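Local structure of RING finger protein unkempt homolog (5ELK) at residues H48-S53 / Q77-R82. The protein binds specific RNA sequences through its CCCH zinc fingers and represses translation, shaping the early morphology of cortical neurons. Residues are numbered along the deposited sequence; the frame is centred on the assembly and turned at random.
Sequences HKYRSS and QYCHTR. With ZN (zinc ion), chain D; nucleotides of chain B.
Two loop segments of one CCCH zinc finger, 48-53 and 77-82, meet backbone to backbone through Arg51, Ser53, Gln77 and Cys79. Arg51 N donates to Gln77 O at 3.0 Å, nearly straight at the hydrogen (169°), but from above the carbonyl plane. Cys79 N donates to Ser53 O at 2.9 Å, only slightly tilted from that carbonyl plane. The Cys79 side chain reaches segment 48-53 through SG. It lies 3.1 Å from Arg51 O and meets the Tyr50 ring obliquely, 3.8 Å from CD1. The ring hydroxyl of Tyr50 bonds Arg43 O, and the Arg43 side chain makes a cation-pi contact with the ring. At the surface, Arg51 and Gln77 run side by side. Gln77 CB lies over one face of the guanidinium, whose plane is 83° from the amide plane. Ser53 OG comes within 3.5 Å of Tyr78 CD2. One residue after Cys79, His80 NE2 binds zinc at 2.1 Å, with Cys55, Cys70 and Cys76 completing the site. Arg82 CD approaches O4' of G5 of chain B at 3.2 Å. Cys79 is not among the four zinc ligands; its buried sulfur instead lies against the Tyr50 ring and Arg51 O, while His80 supplies one ligand.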
ATOM      1  N   HIS A  48       1.481 -12.935  -6.001  1.00 49.04           N
ATOM      2  CA  HIS A  48       0.772 -12.479  -7.188  1.00 43.98           C
ATOM      3  C   HIS A  48       1.621 -11.456  -7.903  1.00 50.92           C
ATOM      4  O   HIS A  48       2.031 -10.450  -7.318  1.00 44.44           O
ATOM      5  CB  HIS A  48      -0.581 -11.886  -6.810  1.00 39.60           C
ATOM      6  CG  HIS A  48      -1.456 -12.835  -6.064  1.00 48.95           C
ATOM      7  ND1 HIS A  48      -1.523 -12.862  -4.687  1.00 49.66           N
ATOM      8  CD2 HIS A  48      -2.289 -13.811  -6.500  1.00 47.52           C
ATOM      9  CE1 HIS A  48      -2.369 -13.804  -4.309  1.00 50.82           C
ATOM     10  NE2 HIS A  48      -2.845 -14.396  -5.390  1.00 47.68           N
ATOM     11  N   LYS A  49       1.890 -11.725  -9.174  1.00 52.98           N
ATOM     12  CA  LYS A  49       2.704 -10.835  -9.978  1.00 52.90           C
ATOM     13  C   LYS A  49       1.792  -9.945 -10.792  1.00 47.14           C
ATOM     14  O   LYS A  49       1.102 -10.413 -11.699  1.00 56.57           O
ATOM     15  CB  LYS A  49       3.623 -11.636 -10.902  1.00 55.44           C
ATOM     16  CG  LYS A  49       5.105 -11.442 -10.607  1.00 52.39           C
ATOM     17  CD  LYS A  49       5.710 -12.610  -9.843  1.00 55.84           C
ATOM     18  CE  LYS A  49       6.049 -12.259  -8.394  1.00 56.65           C
ATOM     19  NZ  LYS A  49       7.278 -11.414  -8.261  1.00 55.97           N
ATOM     20  N   TYR A  50       1.765  -8.667 -10.444  1.00 34.72           N
ATOM     21  CA  TYR A  50       0.977  -7.705 -11.185  1.00 36.93           C
ATOM     22  C   TYR A  50       1.770  -6.436 -11.446  1.00 38.37           C
ATOM     23  O   TYR A  50       2.715  -6.122 -10.731  1.00 40.72           O
ATOM     24  CB  TYR A  50      -0.325  -7.386 -10.445  1.00 42.90           C
ATOM     25  CG  TYR A  50      -0.155  -7.036  -8.974  1.00 39.82           C
ATOM     26  CD1 TYR A  50       0.044  -5.723  -8.566  1.00 35.22           C
ATOM     27  CD2 TYR A  50      -0.216  -8.015  -7.997  1.00 30.58           C
ATOM     28  CE1 TYR A  50       0.181  -5.404  -7.234  1.00 35.41           C
ATOM     29  CE2 TYR A  50      -0.077  -7.698  -6.665  1.00 38.77           C
ATOM     30  CZ  TYR A  50       0.122  -6.398  -6.288  1.00 35.37           C
ATOM     31  OH  TYR A  50       0.261  -6.099  -4.952  1.00 33.51           O
ATOM     32  N   ARG A  51       1.371  -5.729 -12.497  1.00 37.20           N
ATOM     33  CA  ARG A  51       2.029  -4.505 -12.916  1.00 32.70           C
ATOM     34  C   ARG A  51       1.622  -3.327 -12.022  1.00 36.49           C
ATOM     35  O   ARG A  51       0.603  -3.386 -11.325  1.00 33.18           O
ATOM     36  CB  ARG A  51       1.696  -4.226 -14.394  1.00 40.22           C
ATOM     37  CG  ARG A  51       2.677  -4.807 -15.440  1.00 56.10           C
ATOM     38  CD  ARG A  51       3.330  -6.143 -15.032  1.00 63.17           C
ATOM     39  NE  ARG A  51       2.907  -7.261 -15.869  1.00 74.69           N
ATOM     40  CZ  ARG A  51       2.988  -8.543 -15.514  1.00 73.90           C
ATOM     41  NH1 ARG A  51       3.466  -8.899 -14.329  1.00 63.90           N
ATOM     42  NH2 ARG A  51       2.573  -9.480 -16.349  1.00 78.22           N
ATOM     43  N   SER A  52       2.432  -2.269 -12.037  1.00 34.82           N
ATOM     44  CA  SER A  52       2.146  -1.073 -11.251  1.00 41.59           C
ATOM     45  C   SER A  52       0.863  -0.374 -11.706  1.00 40.85           C
ATOM     46  O   SER A  52       0.204   0.294 -10.916  1.00 52.34           O
ATOM     47  CB  SER A  52       3.312  -0.080 -11.330  1.00 37.79           C
ATOM     48  OG  SER A  52       3.586   0.277 -12.672  1.00 34.73           O
ATOM     49  N   SER A  53       0.510  -0.531 -12.975  1.00 41.77           N
ATOM     50  CA  SER A  53      -0.600   0.221 -13.557  1.00 38.01           C
ATOM     51  C   SER A  53      -1.957  -0.214 -12.973  1.00 41.06           C
ATOM     52  O   SER A  53      -2.153  -1.393 -12.680  1.00 42.59           O
ATOM     53  CB  SER A  53      -0.605   0.058 -15.079  1.00 35.49           C
ATOM     54  OG  SER A  53      -0.359  -1.285 -15.439  1.00 43.11           O
ATOM     55  N   GLN A  77      -3.356  -8.962 -13.640  1.00 39.64           N
ATOM     56  CA  GLN A  77      -1.978  -8.482 -13.720  1.00 40.02           C
ATOM     57  C   GLN A  77      -1.920  -6.959 -13.656  1.00 38.63           C
ATOM     58  O   GLN A  77      -1.004  -6.332 -14.181  1.00 46.46           O
ATOM     59  CB  GLN A  77      -1.338  -8.992 -15.008  1.00 38.30           C
ATOM     60  CG  GLN A  77      -1.301 -10.503 -15.082  1.00 51.36           C
ATOM     61  CD  GLN A  77      -0.023 -11.068 -14.521  1.00 57.31           C
ATOM     62  OE1 GLN A  77       1.046 -10.887 -15.100  1.00 55.70           O
ATOM     63  NE2 GLN A  77      -0.118 -11.751 -13.385  1.00 64.65           N
ATOM     64  N   TYR A  78      -2.913  -6.384 -12.994  1.00 35.79           N
ATOM     65  CA  TYR A  78      -3.008  -4.950 -12.805  1.00 28.37           C
ATOM     66  C   TYR A  78      -3.360  -4.701 -11.351  1.00 32.67           C
ATOM     67  O   TYR A  78      -3.876  -5.596 -10.686  1.00 31.54           O
ATOM     68  CB  TYR A  78      -4.102  -4.385 -13.707  1.00 40.27           C
ATOM     69  CG  TYR A  78      -3.766  -4.406 -15.181  1.00 39.69           C
ATOM     70  CD1 TYR A  78      -3.964  -5.547 -15.954  1.00 30.60           C
ATOM     71  CD2 TYR A  78      -3.256  -3.279 -15.806  1.00 43.34           C
ATOM     72  CE1 TYR A  78      -3.658  -5.556 -17.302  1.00 31.38           C
ATOM     73  CE2 TYR A  78      -2.956  -3.282 -17.155  1.00 42.95           C
ATOM     74  CZ  TYR A  78      -3.158  -4.424 -17.894  1.00 36.81           C
ATOM     75  OH  TYR A  78      -2.851  -4.432 -19.234  1.00 33.85           O
ATOM     76  N   CYS A  79      -3.108  -3.490 -10.864  1.00 27.10           N
ATOM     77  CA  CYS A  79      -3.436  -3.156  -9.483  1.00 33.88           C
ATOM     78  C   CYS A  79      -4.939  -2.986  -9.288  1.00 33.30           C
ATOM     79  O   CYS A  79      -5.617  -2.440 -10.144  1.00 38.62           O
ATOM     80  CB  CYS A  79      -2.715  -1.879  -9.056  1.00 33.09           C
ATOM     81  SG  CYS A  79      -0.924  -2.062  -8.952  1.00 38.84           S
ATOM     82  N   HIS A  80      -5.434  -3.452  -8.143  1.00 38.80           N
ATOM     83  CA  HIS A  80      -6.856  -3.417  -7.810  1.00 39.08           C
ATOM     84  C   HIS A  80      -7.174  -2.466  -6.657  1.00 32.92           C
ATOM     85  O   HIS A  80      -8.343  -2.215  -6.358  1.00 36.84           O
ATOM     86  CB  HIS A  80      -7.347  -4.824  -7.456  1.00 38.24           C
ATOM     87  CG  HIS A  80      -7.738  -5.649  -8.642  1.00 41.76           C
ATOM     88  ND1 HIS A  80      -8.102  -6.972  -8.543  1.00 43.45           N
ATOM     89  CD2 HIS A  80      -7.821  -5.334  -9.960  1.00 38.07           C
ATOM     90  CE1 HIS A  80      -8.382  -7.443  -9.745  1.00 40.77           C
ATOM     91  NE2 HIS A  80      -8.220  -6.471 -10.622  1.00 38.56           N
ATOM     92  N   THR A  81      -6.143  -1.950  -6.001  1.00 32.83           N
ATOM     93  CA  THR A  81      -6.327  -0.936  -4.966  1.00 31.34           C
ATOM     94  C   THR A  81      -5.168   0.034  -4.963  1.00 31.83           C
ATOM     95  O   THR A  81      -4.076  -0.272  -5.446  1.00 35.00           O
ATOM     96  CB  THR A  81      -6.403  -1.532  -3.563  1.00 36.60           C
ATOM     97  OG1 THR A  81      -5.121  -2.058  -3.200  1.00 42.78           O
ATOM     98  CG2 THR A  81      -7.435  -2.629  -3.490  1.00 33.09           C
ATOM     99  N   ARG A  82      -5.421   1.208  -4.404  1.00 34.62           N
ATOM    100  CA  ARG A  82      -4.442   2.271  -4.368  1.00 31.39           C
ATOM    101  C   ARG A  82      -3.259   1.787  -3.549  1.00 34.63           C
ATOM    102  O   ARG A  82      -2.094   2.084  -3.848  1.00 38.07           O
ATOM    103  CB  ARG A  82      -5.060   3.514  -3.734  1.00 36.56           C
ATOM    104  CG  ARG A  82      -4.075   4.636  -3.428  1.00 34.52           C
ATOM    105  CD  ARG A  82      -4.785   5.808  -2.772  1.00 31.88           C
ATOM    106  NE  ARG A  82      -5.676   6.500  -3.703  1.00 42.02           N
ATOM    107  CZ  ARG A  82      -6.993   6.636  -3.545  1.00 52.31           C
ATOM    108  NH1 ARG A  82      -7.620   6.145  -2.480  1.00 54.45           N
ATOM    109  NH2 ARG A  82      -7.694   7.280  -4.466  1.00 57.89           N
TER
HETATM  110 ZN    ZN D 402      -8.382  -6.454 -12.671  1.00 51.14          ZN
ATOM    111  P     G B   5      -4.481  11.625  -0.969  1.00 50.04           P
ATOM    112  OP1   G B   5      -5.330  11.825  -2.175  1.00 61.42           O
ATOM    113  OP2   G B   5      -4.402  12.713   0.043  1.00 52.90           O
ATOM    114  O5'   G B   5      -4.931  10.319  -0.173  1.00 51.51           O
ATOM    115  C5'   G B   5      -5.538   9.222  -0.844  1.00 49.75           C
ATOM    116  C4'   G B   5      -5.505   7.970   0.000  1.00 51.71           C
ATOM    117  O4'   G B   5      -4.163   7.410  -0.028  1.00 48.57           O
ATOM    118  C3'   G B   5      -5.863   8.157   1.478  1.00 57.13           C
ATOM    119  O3'   G B   5      -6.582   7.017   1.949  1.00 62.99           O
ATOM    120  C2'   G B   5      -4.496   8.208   2.154  1.00 54.55           C
ATOM    121  O2'   G B   5      -4.495   7.809   3.512  1.00 56.73           O
ATOM    122  C1'   G B   5      -3.685   7.244   1.290  1.00 52.89           C
ATOM    123  N9    G B   5      -2.243   7.510   1.293  1.00 49.96           N
ATOM    124  C8    G B   5      -1.603   8.611   0.771  1.00 42.66           C
ATOM    125  N7    G B   5      -0.312   8.562   0.922  1.00 35.68           N
ATOM    126  C5    G B   5      -0.081   7.365   1.588  1.00 37.31           C
ATOM    127  C6    G B   5       1.134   6.774   2.024  1.00 31.85           C
ATOM    128  O6    G B   5       2.280   7.208   1.910  1.00 35.06           O
ATOM    129  N1    G B   5       0.925   5.558   2.660  1.00 29.74           N
ATOM    130  C2    G B   5      -0.308   4.976   2.838  1.00 40.67           C
ATOM    131  N2    G B   5      -0.306   3.792   3.469  1.00 38.65           N
ATOM    132  N3    G B   5      -1.451   5.511   2.435  1.00 39.38           N
ATOM    133  C4    G B   5      -1.263   6.699   1.820  1.00 41.92           C
TER